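Local structure of DNA binding protein (Mycobacterium tuberculosis, 4NB5) at residues R72-I75 and F79-R82. The protein binds promoter DNA as a homodimeric MarR-type regulator, controlling expression of several MmpS-MmpL transport systems and of its own gene. Numbering follows the deposited sequence. Where two conformers were deposited one is given.
With 2JT (1,3-dihydroxypropan-2-yl octadecanoate), chain E.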
ATOM      1  N   ARG B  72      -8.630 -11.151   1.309  1.00 17.92           N
ATOM      2  CA  ARG B  72      -8.665  -9.707   1.477  1.00 15.31           C
ATOM      3  C   ARG B  72      -7.503  -9.232   2.351  1.00 14.18           C
ATOM      4  O   ARG B  72      -6.877  -8.215   2.060  1.00 20.65           O
ATOM      5  CB  ARG B  72     -10.004  -9.293   2.094  1.00 19.67           C
ATOM      6  CG  ARG B  72     -10.206  -7.787   2.206  1.00 44.20           C
ATOM      7  CD  ARG B  72     -11.612  -7.459   2.696  1.00 60.46           C
ATOM      8  NE  ARG B  72     -12.620  -8.263   2.001  1.00 58.44           N
ATOM      9  CZ  ARG B  72     -13.509  -9.059   2.593  1.00 66.12           C
ATOM     10  NH1 ARG B  72     -13.561  -9.175   3.917  1.00 50.90           N
ATOM     11  NH2 ARG B  72     -14.368  -9.745   1.851  1.00 65.40           N
ATOM     12  N   MET B  73      -7.212  -9.986   3.407  1.00 16.54           N
ATOM     13  CA  MET B  73      -6.121  -9.653   4.306  0.68 18.18           C
ATOM     14  C   MET B  73      -4.777  -9.719   3.583  1.00 18.98           C
ATOM     15  O   MET B  73      -3.946  -8.823   3.709  1.00 17.61           O
ATOM     16  CB  MET B  73      -6.141 -10.610   5.490  0.68 21.64           C
ATOM     17  CG  MET B  73      -5.106 -10.323   6.555  0.68 36.83           C
ATOM     18  SD  MET B  73      -5.350 -11.338   8.033  0.68 62.06           S
ATOM     19  CE  MET B  73      -7.098 -11.747   7.912  0.68 21.49           C
ATOM     20  N   LEU B  74      -4.564 -10.788   2.824  1.00 13.06           N
ATOM     21  CA  LEU B  74      -3.300 -10.947   2.116  1.00 11.83           C
ATOM     22  C   LEU B  74      -3.125  -9.896   1.028  1.00  8.68           C
ATOM     23  O   LEU B  74      -1.999  -9.524   0.698  1.00 13.15           O
ATOM     24  CB  LEU B  74      -3.190 -12.353   1.514  1.00 12.12           C
ATOM     25  CG  LEU B  74      -3.071 -13.497   2.523  1.00 11.21           C
ATOM     26  CD1 LEU B  74      -3.032 -14.839   1.805  1.00 10.19           C
ATOM     27  CD2 LEU B  74      -1.846 -13.344   3.416  1.00 13.44           C
ATOM     28  N   ILE B  75      -4.226  -9.434   0.439  1.00 12.95           N
ATOM     29  CA  ILE B  75      -4.152  -8.339  -0.526  1.00 15.84           C
ATOM     30  C   ILE B  75      -3.716  -7.060   0.206  1.00 14.52           C
ATOM     31  O   ILE B  75      -2.833  -6.341  -0.261  1.00 16.61           O
ATOM     32  CB  ILE B  75      -5.508  -8.124  -1.245  1.00 15.91           C
ATOM     33  CG1 ILE B  75      -5.752  -9.258  -2.245  1.00 18.24           C
ATOM     34  CG2 ILE B  75      -5.532  -6.779  -1.967  1.00 17.85           C
ATOM     35  CD1 ILE B  75      -7.188  -9.342  -2.771  1.00 18.13           C
ATOM     36  N   PHE B  79       0.688  -9.124  -0.521  1.00 12.27           N
ATOM     37  CA  PHE B  79       1.280 -10.362  -1.031  1.00  9.69           C
ATOM     38  C   PHE B  79       0.593 -10.936  -2.261  1.00 11.51           C
ATOM     39  O   PHE B  79       1.257 -11.536  -3.107  1.00 13.07           O
ATOM     40  CB  PHE B  79       1.300 -11.454   0.046  1.00  8.64           C
ATOM     41  CG  PHE B  79       2.174 -11.138   1.228  1.00 14.43           C
ATOM     42  CD1 PHE B  79       3.538 -10.973   1.073  1.00 11.76           C
ATOM     43  CD2 PHE B  79       1.632 -11.029   2.497  1.00 19.45           C
ATOM     44  CE1 PHE B  79       4.346 -10.683   2.160  1.00 21.39           C
ATOM     45  CE2 PHE B  79       2.436 -10.744   3.589  1.00 21.35           C
ATOM     46  CZ  PHE B  79       3.798 -10.572   3.413  1.00 23.67           C
ATOM     47  N   ILE B  80      -0.727 -10.795  -2.345  1.00 11.25           N
ATOM     48  CA  ILE B  80      -1.472 -11.399  -3.444  1.00 11.02           C
ATOM     49  C   ILE B  80      -2.351 -10.388  -4.160  1.00 11.63           C
ATOM     50  O   ILE B  80      -2.543  -9.268  -3.690  1.00 16.33           O
ATOM     51  CB  ILE B  80      -2.338 -12.597  -2.972  1.00 11.70           C
ATOM     52  CG1 ILE B  80      -3.604 -12.119  -2.252  1.00 12.23           C
ATOM     53  CG2 ILE B  80      -1.509 -13.530  -2.101  1.00 14.10           C
ATOM     54  CD1 ILE B  80      -4.556 -13.263  -1.858  1.00 14.18           C
ATOM     55  N   GLU B  81      -2.860 -10.794  -5.319  1.00 12.84           N
ATOM     56  CA  GLU B  81      -3.698  -9.927  -6.133  1.00 13.47           C
ATOM     57  C   GLU B  81      -4.935 -10.666  -6.602  1.00 16.81           C
ATOM     58  O   GLU B  81      -4.935 -11.891  -6.757  1.00 20.12           O
ATOM     59  CB  GLU B  81      -2.926  -9.413  -7.342  1.00 13.55           C
ATOM     60  CG  GLU B  81      -2.430 -10.502  -8.265  1.00 17.10           C
ATOM     61  CD  GLU B  81      -1.358 -10.016  -9.222  1.00 25.42           C
ATOM     62  OE1 GLU B  81      -0.892  -8.872  -9.062  1.00 39.64           O
ATOM     63  OE2 GLU B  81      -0.982 -10.783 -10.133  1.00 28.14           O
ATOM     64  N   ARG B  82      -5.989  -9.892  -6.812  1.00 17.87           N
ATOM     65  CA  ARG B  82      -7.219 -10.369  -7.407  1.00 15.92           C
ATOM     66  C   ARG B  82      -7.084 -10.250  -8.919  1.00 23.48           C
ATOM     67  O   ARG B  82      -6.521  -9.277  -9.425  1.00 24.31           O
ATOM     68  CB  ARG B  82      -8.372  -9.501  -6.905  1.00 20.92           C
ATOM     69  CG  ARG B  82      -9.765 -10.007  -7.233  1.00 31.83           C
ATOM     70  CD  ARG B  82     -10.820  -9.056  -6.676  1.00 27.97           C
ATOM     71  NE  ARG B  82     -10.665  -8.859  -5.234  1.00 45.57           N
ATOM     72  CZ  ARG B  82     -11.204  -9.642  -4.305  1.00 45.95           C
ATOM     73  NH1 ARG B  82     -11.945 -10.688  -4.653  1.00 47.77           N
ATOM     74  NH2 ARG B  82     -11.004  -9.383  -3.019  1.00 33.94           N
TER
HETATM   75  C10 2JT E 201       3.609 -11.534   7.563  1.00 41.33           C
HETATM   76  C13 2JT E 201       3.580 -11.012  11.558  1.00 54.19           C
HETATM   77  C15 2JT E 201       5.922 -10.820  12.383  1.00 40.53           C
HETATM   78  C17 2JT E 201       6.679 -10.622  14.720  1.00 33.43           C
HETATM   79  C20 2JT E 201       8.383 -13.706  16.249  1.00 32.70           C
HETATM   80  C21 2JT E 201       9.792 -13.500  16.608  1.00 31.58           C
HETATM   81  C22 2JT E 201      10.666 -14.669  16.124  1.00 35.39           C
HETATM   82  C24 2JT E 201      10.854 -17.116  16.041  1.00 40.12           C
HETATM   83  O01 2JT E 201       4.095  -8.604   8.551  1.00 82.19           O
HETATM   84  C02 2JT E 201       4.433  -9.078   7.503  1.00 69.50           C
HETATM   85  O03 2JT E 201       3.781  -8.509   6.463  1.00 74.38           O
HETATM   86  C04 2JT E 201       4.234  -7.954   5.436  1.00 39.61           C
HETATM   87  C05 2JT E 201       5.602  -7.392   5.680  1.00 42.90           C
HETATM   88  O06 2JT E 201       6.525  -7.998   4.868  1.00 45.91           O
HETATM   89  C07 2JT E 201       3.044  -6.910   5.337  1.00 47.82           C
HETATM   90  O08 2JT E 201       3.229  -6.177   4.406  1.00 19.31           O
HETATM   91  C09 2JT E 201       4.835 -10.570   7.239  1.00 56.26           C
HETATM   92  C11 2JT E 201       3.631 -12.020   9.023  1.00 59.74           C
HETATM   93  C12 2JT E 201       3.696 -10.787  10.031  1.00 62.73           C
HETATM   94  C14 2JT E 201       4.555 -10.147  12.327  1.00 48.05           C
HETATM   95  C16 2JT E 201       6.852 -10.209  13.321  1.00 45.21           C
HETATM   96  C18 2JT E 201       6.914 -12.034  14.932  1.00 22.50           C
HETATM   97  C19 2JT E 201       7.533 -12.409  16.300  1.00 27.31           C
HETATM   98  C23 2JT E 201      10.498 -15.940  16.831  1.00 39.70           C
HETATM   99  C25 2JT E 201      10.229 -18.297  16.782  1.00 45.09           C
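The carbonyl oxygen of L74, in the last turn of helix 64-77, accepts a hydrogen bond from the backbone N-H of F79, with O and N 3.0 Å apart. This bond spans the turn by which the chain leaves the helix and enters strand 80-83, joining the inferred helix-turn-helix to the sheet of the winged-helix domain. Beside it, I80 packs against two helix residues. Its CG1 stands between the backbone N and the carbonyl carbon (chi1 77°), turned toward the helix. There it meets I75 CG1 at 3.6 Å, the two side chains crossing at about a right angle. I80 CD1 rests on L74 CB at 3.8 Å. L39 and L40 of helix 34-45 cover L74, and L43 and L95 border I80, continuing the apolar core. Farther along, R82 bends at chi3 (-56°) and crosses I75 at about a right angle. Its guanidinium NH2 makes a van der Waals contact with the I75 CD1 methyl at 3.8 Å, at the more exposed margin. At the other end L74 CD2 approaches the F79 ring obliquely, 4.3 Å from F79 CD2. The same ring meets the glycerol part of the bound octadecanoate ester, its CZ 3.3 Å from C04. F79 thus anchors the helix-strand turn through its backbone N-H while its ring lines the ligand pocket, a route by which ligand occupancy might be felt at the turn.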